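PDB 3HIM: probable transcriptional regulator from Rhodococcus jostii, which probably binds DNA at regulatory sites and controls transcription, as TetR-family regulators do. Local coordinates for residues B[93-106]-B[184-196]. Numbering follows the deposited sequence.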
ATOM      1  N   LEU B  93      13.132 -17.854  -0.798  1.00 15.75           N
ATOM      2  CA  LEU B  93      12.436 -16.687  -1.300  1.00 16.01           C
ATOM      3  C   LEU B  93      11.011 -17.011  -1.740  1.00 15.85           C
ATOM      4  O   LEU B  93      10.095 -16.272  -1.420  1.00 15.87           O
ATOM      5  CB  LEU B  93      13.237 -16.021  -2.438  1.00 15.63           C
ATOM      6  CG  LEU B  93      12.735 -14.618  -2.806  1.00 16.42           C
ATOM      7  CD1 LEU B  93      12.963 -13.632  -1.640  1.00 14.27           C
ATOM      8  CD2 LEU B  93      13.376 -14.136  -4.109  1.00 15.32           C
ATOM      9  N   MET B  94      10.822 -18.115  -2.463  1.00 15.91           N
ATOM     10  CA  MET B  94       9.474 -18.559  -2.786  1.00 15.82           C
ATOM     11  C   MET B  94       8.639 -18.693  -1.507  1.00 16.21           C
ATOM     12  O   MET B  94       7.483 -18.265  -1.451  1.00 15.62           O
ATOM     13  CB  MET B  94       9.493 -19.891  -3.547  1.00 15.30           C
ATOM     14  CG  MET B  94      10.106 -19.831  -4.965  1.00 15.88           C
ATOM     15  SD  MET B  94      10.372 -21.451  -5.766  1.00 17.94           S
ATOM     16  CE  MET B  94       8.913 -22.350  -5.245  1.00 20.10           C
ATOM     17  N   SER B  95       9.233 -19.278  -0.475  1.00 16.13           N
ATOM     18  CA  SER B  95       8.477 -19.673   0.713  1.00 16.46           C
ATOM     19  C   SER B  95       8.056 -18.468   1.547  1.00 15.89           C
ATOM     20  O   SER B  95       6.895 -18.352   1.989  1.00 15.16           O
ATOM     21  CB  SER B  95       9.321 -20.631   1.575  1.00 16.92           C
ATOM     22  OG  SER B  95       8.575 -21.097   2.680  1.00 17.15           O
ATOM     23  N   THR B  96       9.015 -17.578   1.764  1.00 15.36           N
ATOM     24  CA  THR B  96       8.760 -16.397   2.566  1.00 15.99           C
ATOM     25  C   THR B  96       7.848 -15.416   1.836  1.00 16.63           C
ATOM     26  O   THR B  96       6.979 -14.827   2.481  1.00 16.67           O
ATOM     27  CB  THR B  96      10.041 -15.684   2.955  1.00 16.15           C
ATOM     28  OG1 THR B  96      10.806 -15.429   1.768  1.00 16.05           O
ATOM     29  CG2 THR B  96      10.845 -16.534   3.953  1.00 15.01           C
ATOM     30  N   VAL B  97       8.058 -15.229   0.514  1.00 16.02           N
ATOM     31  CA  VAL B  97       7.158 -14.377  -0.288  1.00 15.85           C
ATOM     32  C   VAL B  97       5.716 -14.929  -0.268  1.00 16.09           C
ATOM     33  O   VAL B  97       4.768 -14.178   0.010  1.00 16.34           O
ATOM     34  CB  VAL B  97       7.657 -14.136  -1.764  1.00 15.44           C
ATOM     35  CG1 VAL B  97       6.588 -13.403  -2.585  1.00 14.96           C
ATOM     36  CG2 VAL B  97       8.950 -13.315  -1.772  1.00 13.95           C
ATOM     37  N   THR B  98       5.561 -16.230  -0.524  1.00 15.40           N
ATOM     38  CA  THR B  98       4.258 -16.887  -0.373  1.00 15.89           C
ATOM     39  C   THR B  98       3.579 -16.588   0.988  1.00 16.08           C
ATOM     40  O   THR B  98       2.434 -16.116   1.021  1.00 16.27           O
ATOM     41  CB  THR B  98       4.352 -18.421  -0.548  1.00 15.59           C
ATOM     42  OG1 THR B  98       4.897 -18.697  -1.837  1.00 15.82           O
ATOM     43  CG2 THR B  98       2.961 -19.091  -0.419  1.00 13.89           C
ATOM     44  N   ALA B  99       4.275 -16.880   2.086  1.00 15.76           N
ATOM     45  CA  ALA B  99       3.756 -16.599   3.440  1.00 15.59           C
ATOM     46  C   ALA B  99       3.478 -15.120   3.651  1.00 15.41           C
ATOM     47  O   ALA B  99       2.476 -14.739   4.240  1.00 15.49           O
ATOM     48  CB  ALA B  99       4.728 -17.096   4.501  1.00 15.05           C
ATOM     49  N   TYR B 100       4.377 -14.277   3.175  1.00 15.69           N
ATOM     50  CA  TYR B 100       4.208 -12.842   3.349  1.00 15.95           C
ATOM     51  C   TYR B 100       2.965 -12.323   2.630  1.00 15.59           C
ATOM     52  O   TYR B 100       2.136 -11.641   3.243  1.00 15.94           O
ATOM     53  CB  TYR B 100       5.439 -12.120   2.838  1.00 16.03           C
ATOM     54  CG  TYR B 100       5.503 -10.646   3.157  1.00 16.95           C
ATOM     55  CD1 TYR B 100       5.590 -10.186   4.482  1.00 18.33           C
ATOM     56  CD2 TYR B 100       5.557  -9.713   2.127  1.00 18.31           C
ATOM     57  CE1 TYR B 100       5.708  -8.782   4.764  1.00 18.79           C
ATOM     58  CE2 TYR B 100       5.651  -8.356   2.379  1.00 17.63           C
ATOM     59  CZ  TYR B 100       5.732  -7.893   3.691  1.00 18.16           C
ATOM     60  OH  TYR B 100       5.841  -6.545   3.884  1.00 15.70           O
ATOM     61  N   VAL B 101       2.828 -12.644   1.346  1.00 15.20           N
ATOM     62  CA  VAL B 101       1.667 -12.187   0.556  1.00 14.87           C
ATOM     63  C   VAL B 101       0.339 -12.768   1.107  1.00 15.78           C
ATOM     64  O   VAL B 101      -0.635 -12.027   1.334  1.00 14.78           O
ATOM     65  CB  VAL B 101       1.866 -12.521  -0.930  1.00 15.64           C
ATOM     66  CG1 VAL B 101       0.573 -12.327  -1.728  1.00 14.17           C
ATOM     67  CG2 VAL B 101       3.011 -11.651  -1.522  1.00 14.47           C
ATOM     68  N   THR B 102       0.319 -14.088   1.345  1.00 15.42           N
ATOM     69  CA  THR B 102      -0.842 -14.763   1.944  1.00 15.79           C
ATOM     70  C   THR B 102      -1.266 -14.091   3.253  1.00 15.39           C
ATOM     71  O   THR B 102      -2.438 -13.834   3.451  1.00 14.70           O
ATOM     72  CB  THR B 102      -0.533 -16.266   2.215  1.00 15.99           C
ATOM     73  OG1 THR B 102      -0.135 -16.873   0.989  1.00 16.38           O
ATOM     74  CG2 THR B 102      -1.744 -17.011   2.791  1.00 16.16           C
ATOM     75  N   TRP B 103      -0.303 -13.814   4.135  1.00 15.04           N
ATOM     76  CA  TRP B 103      -0.617 -13.156   5.400  1.00 14.42           C
ATOM     77  C   TRP B 103      -1.316 -11.831   5.161  1.00 14.40           C
ATOM     78  O   TRP B 103      -2.326 -11.504   5.813  1.00 14.90           O
ATOM     79  CB  TRP B 103       0.630 -12.943   6.244  1.00 14.23           C
ATOM     80  CG  TRP B 103       0.294 -12.497   7.637  1.00 14.50           C
ATOM     81  CD1 TRP B 103       0.201 -13.290   8.747  1.00 15.67           C
ATOM     82  CD2 TRP B 103      -0.022 -11.157   8.067  1.00 15.19           C
ATOM     83  NE1 TRP B 103      -0.150 -12.525   9.852  1.00 16.67           N
ATOM     84  CE2 TRP B 103      -0.284 -11.214   9.461  1.00 15.75           C
ATOM     85  CE3 TRP B 103      -0.102  -9.918   7.412  1.00 14.50           C
ATOM     86  CZ2 TRP B 103      -0.620 -10.076  10.214  1.00 15.86           C
ATOM     87  CZ3 TRP B 103      -0.434  -8.778   8.162  1.00 17.16           C
ATOM     88  CH2 TRP B 103      -0.698  -8.871   9.554  1.00 15.99           C
ATOM     89  N   HIS B 104      -0.779 -11.063   4.231  1.00 14.37           N
ATOM     90  CA  HIS B 104      -1.315  -9.756   3.943  1.00 14.89           C
ATOM     91  C   HIS B 104      -2.715  -9.748   3.293  1.00 15.34           C
ATOM     92  O   HIS B 104      -3.487  -8.808   3.504  1.00 15.42           O
ATOM     93  CB  HIS B 104      -0.306  -8.947   3.136  1.00 14.60           C
ATOM     94  CG  HIS B 104       0.666  -8.195   3.989  1.00 14.84           C
ATOM     95  ND1 HIS B 104       0.318  -7.051   4.678  1.00 14.91           N
ATOM     96  CD2 HIS B 104       1.967  -8.434   4.282  1.00 15.08           C
ATOM     97  CE1 HIS B 104       1.363  -6.614   5.353  1.00 13.53           C
ATOM     98  NE2 HIS B 104       2.381  -7.429   5.118  1.00 16.20           N
ATOM     99  N   ALA B 105      -3.028 -10.773   2.512  1.00 15.74           N
ATOM    100  CA  ALA B 105      -4.389 -10.975   1.999  1.00 16.92           C
ATOM    101  C   ALA B 105      -5.361 -11.414   3.112  1.00 17.39           C
ATOM    102  O   ALA B 105      -6.387 -10.769   3.313  1.00 17.76           O
ATOM    103  CB  ALA B 105      -4.389 -11.979   0.877  1.00 16.37           C
ATOM    104  N   ASP B 106      -5.041 -12.502   3.816  1.00 17.77           N
ATOM    105  CA  ASP B 106      -5.877 -12.985   4.945  1.00 18.46           C
ATOM    106  C   ASP B 106      -6.056 -11.985   6.096  1.00 18.46           C
ATOM    107  O   ASP B 106      -7.140 -11.886   6.663  1.00 19.01           O
ATOM    108  CB  ASP B 106      -5.319 -14.273   5.547  1.00 18.79           C
ATOM    109  CG  ASP B 106      -5.411 -15.470   4.609  1.00 20.16           C
ATOM    110  OD1 ASP B 106      -6.155 -15.438   3.597  1.00 18.72           O
ATOM    111  OD2 ASP B 106      -4.726 -16.469   4.926  1.00 20.99           O
ATOM    112  N   PRO B 184      -5.779 -15.772  -2.259  1.00 16.53           N
ATOM    113  CA  PRO B 184      -4.397 -15.485  -1.813  1.00 16.40           C
ATOM    114  C   PRO B 184      -3.322 -16.341  -2.510  1.00 16.15           C
ATOM    115  O   PRO B 184      -2.227 -15.863  -2.788  1.00 15.43           O
ATOM    116  CB  PRO B 184      -4.411 -15.817  -0.309  1.00 16.07           C
ATOM    117  CG  PRO B 184      -5.848 -15.842   0.105  1.00 16.54           C
ATOM    118  CD  PRO B 184      -6.703 -16.019  -1.127  1.00 16.48           C
ATOM    119  N   ARG B 185      -3.642 -17.597  -2.788  1.00 16.61           N
ATOM    120  CA  ARG B 185      -2.659 -18.524  -3.340  1.00 17.08           C
ATOM    121  C   ARG B 185      -2.237 -18.086  -4.738  1.00 16.84           C
ATOM    122  O   ARG B 185      -1.064 -18.176  -5.071  1.00 16.98           O
ATOM    123  CB  ARG B 185      -3.206 -19.951  -3.349  1.00 17.05           C
ATOM    124  CG  ARG B 185      -3.499 -20.483  -1.937  1.00 19.72           C
ATOM    125  CD  ARG B 185      -4.391 -21.719  -1.963  1.00 22.94           C
ATOM    126  NE  ARG B 185      -5.432 -21.576  -2.974  1.00 26.34           N
ATOM    127  CZ  ARG B 185      -6.447 -22.415  -3.145  1.00 28.05           C
ATOM    128  NH1 ARG B 185      -6.594 -23.473  -2.352  1.00 27.42           N
ATOM    129  NH2 ARG B 185      -7.328 -22.181  -4.112  1.00 28.70           N
ATOM    130  N   ILE B 186      -3.186 -17.581  -5.529  1.00 15.94           N
ATOM    131  CA  ILE B 186      -2.898 -17.102  -6.888  1.00 15.37           C
ATOM    132  C   ILE B 186      -2.013 -15.832  -6.856  1.00 15.55           C
ATOM    133  O   ILE B 186      -0.983 -15.746  -7.542  1.00 14.66           O
ATOM    134  CB  ILE B 186      -4.213 -16.877  -7.719  1.00 15.19           C
ATOM    135  CG1 ILE B 186      -4.966 -18.202  -7.887  1.00 15.16           C
ATOM    136  CG2 ILE B 186      -3.911 -16.213  -9.070  1.00 14.22           C
ATOM    137  CD1 ILE B 186      -6.345 -18.102  -8.598  1.00 15.63           C
ATOM    138  N   ILE B 187      -2.384 -14.852  -6.043  1.00 15.57           N
ATOM    139  CA  ILE B 187      -1.559 -13.658  -5.995  1.00 16.35           C
ATOM    140  C   ILE B 187      -0.140 -13.964  -5.483  1.00 16.16           C
ATOM    141  O   ILE B 187       0.846 -13.486  -6.053  1.00 16.65           O
ATOM    142  CB  ILE B 187      -2.242 -12.452  -5.270  1.00 16.39           C
ATOM    143  CG1 ILE B 187      -1.363 -11.194  -5.377  1.00 15.90           C
ATOM    144  CG2 ILE B 187      -2.541 -12.781  -3.811  1.00 17.15           C
ATOM    145  CD1 ILE B 187      -1.029 -10.763  -6.801  1.00 13.90           C
ATOM    146  N   ALA B 188      -0.022 -14.804  -4.461  1.00 16.19           N
ATOM    147  CA  ALA B 188       1.301 -15.135  -3.955  1.00 15.59           C
ATOM    148  C   ALA B 188       2.140 -15.789  -5.053  1.00 15.69           C
ATOM    149  O   ALA B 188       3.323 -15.462  -5.214  1.00 16.13           O
ATOM    150  CB  ALA B 188       1.206 -16.020  -2.724  1.00 15.32           C
ATOM    151  N   ALA B 189       1.528 -16.689  -5.824  1.00 14.96           N
ATOM    152  CA  ALA B 189       2.257 -17.405  -6.862  1.00 15.06           C
ATOM    153  C   ALA B 189       2.784 -16.426  -7.899  1.00 14.67           C
ATOM    154  O   ALA B 189       3.940 -16.520  -8.320  1.00 14.59           O
ATOM    155  CB  ALA B 189       1.374 -18.476  -7.525  1.00 15.43           C
ATOM    156  N   ARG B 190       1.934 -15.488  -8.306  1.00 14.05           N
ATOM    157  CA  ARG B 190       2.345 -14.429  -9.234  1.00 14.11           C
ATOM    158  C   ARG B 190       3.496 -13.574  -8.696  1.00 13.75           C
ATOM    159  O   ARG B 190       4.442 -13.237  -9.431  1.00 14.21           O
ATOM    160  CB  ARG B 190       1.153 -13.546  -9.568  1.00 14.11           C
ATOM    161  CG  ARG B 190       0.664 -13.679 -10.978  1.00 17.07           C
ATOM    162  CD  ARG B 190      -0.020 -14.976 -11.267  1.00 16.96           C
ATOM    163  NE  ARG B 190       0.907 -16.103 -11.460  1.00 16.65           N
ATOM    164  CZ  ARG B 190       0.518 -17.365 -11.335  1.00 15.59           C
ATOM    165  NH1 ARG B 190      -0.756 -17.615 -11.056  1.00 15.76           N
ATOM    166  NH2 ARG B 190       1.373 -18.363 -11.482  1.00 14.80           N
ATOM    167  N   TYR B 191       3.431 -13.256  -7.408  1.00 13.05           N
ATOM    168  CA  TYR B 191       4.414 -12.383  -6.792  1.00 13.23           C
ATOM    169  C   TYR B 191       5.696 -13.136  -6.535  1.00 13.10           C
ATOM    170  O   TYR B 191       6.780 -12.555  -6.579  1.00 13.09           O
ATOM    171  CB  TYR B 191       3.864 -11.771  -5.510  1.00 12.87           C
ATOM    172  CG  TYR B 191       3.066 -10.513  -5.746  1.00 14.45           C
ATOM    173  CD1 TYR B 191       2.664 -10.125  -7.035  1.00 15.33           C
ATOM    174  CD2 TYR B 191       2.689  -9.711  -4.674  1.00 14.71           C
ATOM    175  CE1 TYR B 191       1.933  -8.947  -7.233  1.00 15.44           C
ATOM    176  CE2 TYR B 191       1.958  -8.559  -4.854  1.00 13.33           C
ATOM    177  CZ  TYR B 191       1.577  -8.168  -6.118  1.00 15.15           C
ATOM    178  OH  TYR B 191       0.849  -6.985  -6.241  1.00 14.06           O
ATOM    179  N   VAL B 192       5.579 -14.435  -6.284  1.00 12.89           N
ATOM    180  CA  VAL B 192       6.781 -15.274  -6.213  1.00 13.49           C
ATOM    181  C   VAL B 192       7.580 -15.230  -7.530  1.00 13.60           C
ATOM    182  O   VAL B 192       8.795 -15.037  -7.512  1.00 13.68           O
ATOM    183  CB  VAL B 192       6.445 -16.724  -5.843  1.00 13.48           C
ATOM    184  CG1 VAL B 192       7.627 -17.630  -6.130  1.00 13.20           C
ATOM    185  CG2 VAL B 192       6.052 -16.804  -4.371  1.00 14.27           C
ATOM    186  N   GLU B 193       6.894 -15.398  -8.664  1.00 13.63           N
ATOM    187  CA  GLU B 193       7.557 -15.346  -9.981  1.00 13.76           C
ATOM    188  C   GLU B 193       8.288 -14.021 -10.188  1.00 13.52           C
ATOM    189  O   GLU B 193       9.414 -13.981 -10.722  1.00 13.34           O
ATOM    190  CB  GLU B 193       6.541 -15.544 -11.100  1.00 13.44           C
ATOM    191  CG  GLU B 193       6.007 -16.967 -11.151  1.00 14.70           C
ATOM    192  CD  GLU B 193       4.650 -17.048 -11.820  1.00 16.42           C
ATOM    193  OE1 GLU B 193       4.139 -15.998 -12.296  1.00 15.30           O
ATOM    194  OE2 GLU B 193       4.093 -18.163 -11.851  1.00 15.33           O
ATOM    195  N   LEU B 194       7.630 -12.941  -9.767  1.00 13.16           N
ATOM    196  CA  LEU B 194       8.180 -11.595  -9.963  1.00 13.38           C
ATOM    197  C   LEU B 194       9.373 -11.310  -9.045  1.00 12.92           C
ATOM    198  O   LEU B 194      10.347 -10.707  -9.485  1.00 13.65           O
ATOM    199  CB  LEU B 194       7.086 -10.534  -9.828  1.00 12.51           C
ATOM    200  CG  LEU B 194       6.015 -10.580 -10.925  1.00 13.33           C
ATOM    201  CD1 LEU B 194       4.712  -9.902 -10.439  1.00 12.50           C
ATOM    202  CD2 LEU B 194       6.508  -9.946 -12.233  1.00 10.32           C
ATOM    203  N   ALA B 195       9.288 -11.741  -7.787  1.00 12.69           N
ATOM    204  CA  ALA B 195      10.389 -11.641  -6.832  1.00 13.16           C
ATOM    205  C   ALA B 195      11.653 -12.379  -7.322  1.00 13.29           C
ATOM    206  O   ALA B 195      12.777 -11.866  -7.251  1.00 13.53           O
ATOM    207  CB  ALA B 195       9.942 -12.177  -5.454  1.00 12.68           C
ATOM    208  N   LEU B 196      11.477 -13.586  -7.834  1.00 13.68           N
ATOM    209  CA  LEU B 196      12.631 -14.320  -8.358  1.00 13.30           C
ATOM    210  C   LEU B 196      13.234 -13.557  -9.516  1.00 13.37           C
ATOM    211  O   LEU B 196      14.459 -13.420  -9.582  1.00 13.69           O
ATOM    212  CB  LEU B 196      12.265 -15.751  -8.747  1.00 12.87           C
ATOM    213  CG  LEU B 196      11.948 -16.628  -7.535  1.00 13.05           C
ATOM    214  CD1 LEU B 196      11.295 -17.936  -8.000  1.00 15.66           C
ATOM    215  CD2 LEU B 196      13.175 -16.919  -6.660  1.00 13.11           C
TER
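Val101 meets three residues of segment 184-196 with its two methyls. Val101 CG1 has swung anti to the backbone N (chi1 168°) and rests 3.7 Å from Ala188 CA, with Ile187 CG2 alongside. Val101 CG2 points at the edge of the Tyr191 ring, near the ring plane, 3.7 Å from Tyr191 CD2. An alanine here would probably open a gap over Ala188 and leave the Tyr191 edge without its methyl neighbour. One turn back, Val97 splits in the same way: Val97 CG1 lies against Val192 CG2, and Val97 CG2 lies 4.0 Å from Ala195 CB. At one end Met94 lies roughly perpendicular to Val192, with Met94 CG 3.5 Å from Val192 CG1, while Leu93 and Leu196 run past one another in opposite senses, touching through their CD2 methyls. At the other end Ala105 CB packs on Pro184 CB, 4.0 Å away.

No hydrogen bond joins the two segments. The threonines that border the contact turn their hydroxyls back to their own helix. Thr98 OG1 bonds Met94 O at 2.7 Å, on the face opposite Thr98 N, and still lies 3.4 Å from Val192 CG2. Thr102 OG1 likewise bonds Thr98 O.

The axes of the two segments come within 8.6 Å and run roughly antiparallel, at 140°. The small side chain of Ala188, which faces segment 93-106, probably helps the backbones come this close. Both segments belong to the helical C-terminal domain of the TetR family. Helix 123-149 covers Leu93 and Val97, helix 158-175 backs Ile187 and Tyr191, and Tyr191 also packs on Leu163 of the second subunit.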